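PDB 6DTU: maltose-binding protein MalE1 from Thermotoga maritima, which binds maltotetraose and probably serves as the solute-binding component of a carbohydrate transporter. Local coordinates for residues E144-Y157 against G221-I233. Sequence-based numbering, arbitrary orientation.
Sequences EVRGFITSAAEFYY and GQAAMIINGPWAI. With GLC (alpha-D-glucopyranose), chain C; GLC (alpha-D-glucopyranose), chain B; GLC (alpha-D-glucopyranose), chain D.
Gln222 O accepts the backbone N-H of Arg146 at 2.8 Å. Ala223 CB meets Ile149 CD1, and Ala224 N then returns a bond to Arg146 O. Met225 O takes Ile149 N at 3.0 Å, which continues the parallel pairing. Met225 CB lies 4.0 Å from CD1 of the Phe148 ring, the two side chains crossing at about a right angle. Ile227 reaches the same ring at its edge, CD1 being 3.7 Å from Phe148 CZ. Ile227 O receives Thr150 OG1 at 3.0 Å, in the carbonyl plane on a lone pair. Asn228 OD1 sits at the edge of the Tyr157 ring, while its ND2 bonds to Tyr236 OH and Tyr211 OH.

One indole face of Trp231 carries the glucoses of chains C and D; Gly229 CA packs on the other. Tyr157 OH approaches Trp231 CZ2 at 3.5 Å, and Tyr156 OH comes in at the indole edge. With an alanine here, both glucoses would probably lose their apolar platform and a gap would open beside the two tyrosine hydroxyls. C4 of the chain C glucose lies over one face of the Tyr156 ring, and its O6 bonds to Glu154 OE2 at 2.8 Å. Parallel strands 146-149 and 223-228 thus lead to the glycan pocket, where aromatic rings meet sugar faces, as is common in carbohydrate-binding proteins.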
loop_
_atom_site.group_PDB
_atom_site.type_symbol
_atom_site.label_atom_id
_atom_site.label_comp_id
_atom_site.label_asym_id
_atom_site.label_seq_id
_atom_site.Cartn_x
_atom_site.Cartn_y
_atom_site.Cartn_z
ATOM N N GLU A 144 -22.337 -11.694 14.793
ATOM C CA GLU A 144 -21.494 -10.867 15.653
ATOM C C GLU A 144 -20.021 -10.910 15.264
ATOM O O GLU A 144 -19.252 -10.052 15.709
ATOM C CB GLU A 144 -21.641 -11.311 17.112
ATOM C CG GLU A 144 -23.065 -11.676 17.518
ATOM C CD GLU A 144 -23.185 -12.028 18.994
ATOM O OE1 GLU A 144 -22.315 -11.602 19.783
ATOM O OE2 GLU A 144 -24.145 -12.736 19.367
ATOM N N VAL A 145 -19.603 -11.898 14.477
ATOM C CA VAL A 145 -18.234 -11.997 13.978
ATOM C C VAL A 145 -18.314 -12.240 12.482
ATOM O O VAL A 145 -18.992 -13.172 12.041
ATOM C CB VAL A 145 -17.461 -13.155 14.637
ATOM C CG1 VAL A 145 -16.009 -13.176 14.171
ATOM C CG2 VAL A 145 -17.529 -13.065 16.165
ATOM N N ARG A 146 -17.569 -11.458 11.708
ATOM C CA ARG A 146 -17.533 -11.645 10.270
ATOM C C ARG A 146 -16.475 -12.689 9.950
ATOM O O ARG A 146 -15.359 -12.630 10.475
ATOM C CB ARG A 146 -17.168 -10.326 9.586
ATOM C CG ARG A 146 -18.333 -9.371 9.341
ATOM C CD ARG A 146 -19.266 -9.901 8.232
ATOM N NE ARG A 146 -18.549 -9.983 6.959
ATOM C CZ ARG A 146 -18.398 -8.978 6.105
ATOM N NH1 ARG A 146 -18.930 -7.783 6.350
ATOM N NH2 ARG A 146 -17.711 -9.170 4.986
ATOM N N GLY A 147 -16.835 -13.655 9.105
ATOM C CA GLY A 147 -15.873 -14.667 8.699
ATOM C C GLY A 147 -14.733 -14.111 7.867
ATOM O O GLY A 147 -13.579 -14.502 8.057
ATOM N N PHE A 148 -15.035 -13.185 6.951
ATOM C CA PHE A 148 -14.027 -12.641 6.047
ATOM C C PHE A 148 -14.424 -11.231 5.634
ATOM O O PHE A 148 -15.591 -10.975 5.330
ATOM C CB PHE A 148 -13.880 -13.522 4.800
ATOM C CG PHE A 148 -12.909 -12.984 3.792
ATOM C CD1 PHE A 148 -11.538 -13.075 4.008
ATOM C CD2 PHE A 148 -13.373 -12.332 2.652
ATOM C CE1 PHE A 148 -10.634 -12.537 3.093
ATOM C CE2 PHE A 148 -12.480 -11.803 1.722
ATOM C CZ PHE A 148 -11.105 -11.909 1.951
ATOM N N ILE A 149 -13.449 -10.316 5.640
ATOM C CA ILE A 149 -13.644 -8.951 5.158
ATOM C C ILE A 149 -12.403 -8.481 4.409
ATOM O O ILE A 149 -11.274 -8.655 4.874
ATOM C CB ILE A 149 -13.953 -7.932 6.279
ATOM C CG1 ILE A 149 -14.861 -8.494 7.366
ATOM C CG2 ILE A 149 -14.593 -6.672 5.682
ATOM C CD1 ILE A 149 -15.041 -7.486 8.501
ATOM N N THR A 150 -12.627 -7.803 3.289
ATOM C CA THR A 150 -11.632 -6.892 2.742
ATOM C C THR A 150 -12.383 -5.727 2.116
ATOM O O THR A 150 -13.618 -5.673 2.155
ATOM C CB THR A 150 -10.639 -7.587 1.802
ATOM O OG1 THR A 150 -9.564 -6.680 1.526
ATOM C CG2 THR A 150 -11.320 -7.966 0.482
ATOM N N SER A 151 -11.632 -4.779 1.555
ATOM C CA SER A 151 -12.256 -3.624 0.917
ATOM C C SER A 151 -12.736 -4.062 -0.465
ATOM O O SER A 151 -11.996 -4.022 -1.449
ATOM C CB SER A 151 -11.269 -2.466 0.875
ATOM O OG SER A 151 -11.961 -1.270 0.558
ATOM N N ALA A 152 -14.019 -4.463 -0.539
ATOM C CA ALA A 152 -14.530 -5.236 -1.672
ATOM C C ALA A 152 -14.525 -4.468 -2.989
ATOM O O ALA A 152 -14.430 -5.079 -4.066
ATOM C CB ALA A 152 -15.945 -5.704 -1.348
ATOM N N ALA A 153 -14.635 -3.146 -2.939
ATOM C CA ALA A 153 -14.791 -2.337 -4.143
ATOM C C ALA A 153 -13.555 -1.518 -4.458
ATOM O O ALA A 153 -13.601 -0.640 -5.327
ATOM C CB ALA A 153 -16.007 -1.421 -3.998
ATOM N N GLU A 154 -12.453 -1.805 -3.789
ATOM C CA GLU A 154 -11.231 -1.023 -3.899
ATOM C C GLU A 154 -10.207 -1.849 -4.669
ATOM O O GLU A 154 -9.763 -2.900 -4.191
ATOM C CB GLU A 154 -10.734 -0.676 -2.494
ATOM C CG GLU A 154 -9.836 0.521 -2.434
ATOM C CD GLU A 154 -9.529 0.961 -1.004
ATOM O OE1 GLU A 154 -10.253 0.565 -0.050
ATOM O OE2 GLU A 154 -8.552 1.725 -0.843
ATOM N N PHE A 155 -9.820 -1.358 -5.846
ATOM C CA PHE A 155 -8.962 -2.123 -6.756
ATOM C C PHE A 155 -7.686 -2.620 -6.085
ATOM O O PHE A 155 -7.242 -3.751 -6.332
ATOM C CB PHE A 155 -8.629 -1.246 -7.962
ATOM C CG PHE A 155 -7.536 -1.792 -8.855
ATOM C CD1 PHE A 155 -7.605 -3.074 -9.370
ATOM C CD2 PHE A 155 -6.480 -0.984 -9.241
ATOM C CE1 PHE A 155 -6.616 -3.561 -10.194
ATOM C CE2 PHE A 155 -5.481 -1.457 -10.080
ATOM C CZ PHE A 155 -5.551 -2.750 -10.564
ATOM N N TYR A 156 -7.056 -1.785 -5.256
ATOM C CA TYR A 156 -5.806 -2.187 -4.624
ATOM C C TYR A 156 -5.949 -3.518 -3.872
ATOM O O TYR A 156 -5.046 -4.369 -3.913
ATOM C CB TYR A 156 -5.314 -1.066 -3.713
ATOM C CG TYR A 156 -4.027 -1.394 -2.984
ATOM C CD1 TYR A 156 -2.772 -1.099 -3.534
ATOM C CD2 TYR A 156 -4.061 -2.022 -1.739
ATOM C CE1 TYR A 156 -1.584 -1.425 -2.855
ATOM C CE2 TYR A 156 -2.874 -2.331 -1.059
ATOM C CZ TYR A 156 -1.655 -2.033 -1.636
ATOM O OH TYR A 156 -0.516 -2.352 -0.966
ATOM N N TYR A 157 -7.094 -3.734 -3.225
ATOM C CA TYR A 157 -7.310 -4.944 -2.436
ATOM C C TYR A 157 -7.816 -6.131 -3.251
ATOM O O TYR A 157 -7.670 -7.281 -2.807
ATOM C CB TYR A 157 -8.256 -4.637 -1.262
ATOM C CG TYR A 157 -7.601 -3.676 -0.308
ATOM C CD1 TYR A 157 -6.826 -4.145 0.748
ATOM C CD2 TYR A 157 -7.701 -2.299 -0.487
ATOM C CE1 TYR A 157 -6.162 -3.268 1.593
ATOM C CE2 TYR A 157 -7.063 -1.432 0.356
ATOM C CZ TYR A 157 -6.306 -1.921 1.400
ATOM O OH TYR A 157 -5.651 -1.071 2.234
ATOM N N GLY A 221 -11.833 -7.474 17.362
ATOM C CA GLY A 221 -12.097 -8.877 17.623
ATOM C C GLY A 221 -13.347 -9.426 16.988
ATOM O O GLY A 221 -13.834 -10.489 17.407
ATOM N N GLN A 222 -13.866 -8.748 15.965
ATOM C CA GLN A 222 -15.128 -9.102 15.334
ATOM C C GLN A 222 -14.951 -9.647 13.921
ATOM O O GLN A 222 -15.923 -9.683 13.166
ATOM C CB GLN A 222 -16.095 -7.920 15.339
ATOM C CG GLN A 222 -16.397 -7.363 16.723
ATOM C CD GLN A 222 -17.229 -6.103 16.654
ATOM O OE1 GLN A 222 -16.826 -5.112 16.044
ATOM N NE2 GLN A 222 -18.404 -6.137 17.263
ATOM N N ALA A 223 -13.731 -9.996 13.520
ATOM C CA ALA A 223 -13.496 -10.544 12.190
ATOM C C ALA A 223 -12.429 -11.631 12.246
ATOM O O ALA A 223 -11.350 -11.442 12.817
ATOM C CB ALA A 223 -13.159 -9.468 11.143
ATOM N N ALA A 224 -12.730 -12.767 11.628
ATOM C CA ALA A 224 -11.824 -13.901 11.705
ATOM C C ALA A 224 -10.659 -13.769 10.727
ATOM O O ALA A 224 -9.528 -14.134 11.067
ATOM C CB ALA A 224 -12.596 -15.191 11.467
ATOM N N MET A 225 -10.919 -13.288 9.508
ATOM C CA MET A 225 -9.914 -13.231 8.457
ATOM C C MET A 225 -10.112 -11.977 7.631
ATOM O O MET A 225 -11.243 -11.651 7.253
ATOM C CB MET A 225 -10.074 -14.410 7.497
ATOM C CG MET A 225 -9.793 -15.752 8.155
ATOM S SD MET A 225 -10.099 -17.175 7.076
ATOM C CE MET A 225 -11.872 -17.096 6.812
ATOM N N ILE A 226 -9.000 -11.321 7.289
ATOM C CA ILE A 226 -9.023 -10.179 6.388
ATOM C C ILE A 226 -7.869 -10.262 5.401
ATOM O O ILE A 226 -6.927 -11.042 5.562
ATOM C CB ILE A 226 -8.981 -8.829 7.131
ATOM C CG1 ILE A 226 -7.660 -8.683 7.890
ATOM C CG2 ILE A 226 -10.198 -8.693 8.049
ATOM C CD1 ILE A 226 -7.536 -7.333 8.579
ATOM N N ILE A 227 -7.960 -9.454 4.351
ATOM C CA ILE A 227 -6.831 -9.223 3.457
ATOM C C ILE A 227 -6.402 -7.773 3.613
ATOM O O ILE A 227 -7.111 -6.854 3.191
ATOM C CB ILE A 227 -7.142 -9.578 1.999
ATOM C CG1 ILE A 227 -7.376 -11.085 1.887
ATOM C CG2 ILE A 227 -5.947 -9.201 1.133
ATOM C CD1 ILE A 227 -7.759 -11.552 0.480
ATOM N N ASN A 228 -5.237 -7.572 4.226
ATOM C CA ASN A 228 -4.756 -6.240 4.566
ATOM C C ASN A 228 -3.240 -6.303 4.697
ATOM O O ASN A 228 -2.639 -7.375 4.645
ATOM C CB ASN A 228 -5.390 -5.760 5.875
ATOM C CG ASN A 228 -5.362 -4.250 6.031
ATOM O OD1 ASN A 228 -4.881 -3.520 5.167
ATOM N ND2 ASN A 228 -5.899 -3.775 7.139
ATOM N N GLY A 229 -2.626 -5.133 4.883
ATOM C CA GLY A 229 -1.188 -5.014 4.856
ATOM C C GLY A 229 -0.543 -4.818 6.210
ATOM O O GLY A 229 -1.202 -4.670 7.241
ATOM N N PRO A 230 0.789 -4.763 6.215
ATOM C CA PRO A 230 1.526 -4.735 7.484
ATOM C C PRO A 230 1.367 -3.436 8.255
ATOM O O PRO A 230 1.665 -3.403 9.453
ATOM C CB PRO A 230 2.980 -4.995 7.048
ATOM C CG PRO A 230 3.030 -4.451 5.625
ATOM C CD PRO A 230 1.668 -4.776 5.039
ATOM N N TRP A 231 0.932 -2.366 7.592
ATOM C CA TRP A 231 0.602 -1.123 8.270
ATOM C C TRP A 231 -0.499 -1.296 9.301
ATOM O O TRP A 231 -0.667 -0.422 10.150
ATOM C CB TRP A 231 0.128 -0.091 7.238
ATOM C CG TRP A 231 -0.999 -0.575 6.354
ATOM C CD1 TRP A 231 -2.328 -0.585 6.658
ATOM C CD2 TRP A 231 -0.888 -1.133 5.034
ATOM N NE1 TRP A 231 -3.049 -1.102 5.616
ATOM C CE2 TRP A 231 -2.190 -1.459 4.606
ATOM C CE3 TRP A 231 0.189 -1.411 4.184
ATOM C CZ2 TRP A 231 -2.455 -2.030 3.352
ATOM C CZ3 TRP A 231 -0.075 -1.969 2.940
ATOM C CH2 TRP A 231 -1.386 -2.292 2.546
ATOM N N ALA A 232 -1.269 -2.379 9.244
ATOM C CA ALA A 232 -2.411 -2.541 10.133
ATOM C C ALA A 232 -2.100 -3.321 11.405
ATOM O O ALA A 232 -2.910 -3.289 12.338
ATOM C CB ALA A 232 -3.558 -3.211 9.374
ATOM N N ILE A 233 -0.930 -3.954 11.483
ATOM C CA ILE A 233 -0.646 -4.985 12.469
ATOM C C ILE A 233 -0.412 -4.412 13.861
ATOM O O ILE A 233 -0.851 -4.993 14.863
ATOM C CB ILE A 233 0.554 -5.797 11.974
ATOM C CG1 ILE A 233 0.122 -6.714 10.830
ATOM C CG2 ILE A 233 1.263 -6.494 13.129
ATOM C CD1 ILE A 233 -0.932 -7.661 11.203
HETATM C C1 GLC C . -2.185 1.139 1.867
HETATM C C2 GLC C . -1.059 1.031 0.905
HETATM C C3 GLC C . -1.193 2.004 -0.177
HETATM C C4 GLC C . -2.503 1.829 -0.916
HETATM C C5 GLC C . -3.723 1.891 0.052
HETATM C C6 GLC C . -4.948 1.479 -0.568
HETATM O O2 GLC C . 0.158 1.361 1.635
HETATM O O3 GLC C . -0.131 1.806 -1.183
HETATM O O4 GLC C . -2.689 2.933 -1.870
HETATM O O5 GLC C . -3.441 0.882 1.158
HETATM O O6 GLC C . -6.027 1.861 0.268
HETATM C C1 GLC B . -2.556 2.626 -3.222
HETATM C C2 GLC B . -1.762 3.682 -3.882
HETATM C C3 GLC B . -2.443 5.013 -3.813
HETATM C C4 GLC B . -3.775 4.988 -4.453
HETATM C C5 GLC B . -4.674 3.910 -3.796
HETATM C C6 GLC B . -5.890 3.745 -4.479
HETATM O O2 GLC B . -0.476 3.785 -3.206
HETATM O O3 GLC B . -1.610 6.021 -4.470
HETATM O O4 GLC B . -4.388 6.292 -4.255
HETATM O O5 GLC B . -3.901 2.554 -3.833
HETATM O O6 GLC B . -6.660 2.789 -3.782
HETATM C C1 GLC D . -2.368 3.863 6.332
HETATM C C2 GLC D . -1.086 3.394 5.768
HETATM C C3 GLC D . -1.117 3.338 4.296
HETATM C C4 GLC D . -2.228 2.472 3.813
HETATM C C5 GLC D . -3.592 3.025 4.307
HETATM C C6 GLC D . -4.673 2.170 4.068
HETATM O O1 GLC D . -2.593 5.187 5.967
HETATM O O2 GLC D . -0.053 4.323 6.229
HETATM O O3 GLC D . 0.188 2.805 3.867
HETATM O O4 GLC D . -2.234 2.446 2.360
HETATM O O5 GLC D . -3.473 3.063 5.839
HETATM O O6 GLC D . -5.881 2.846 4.432
#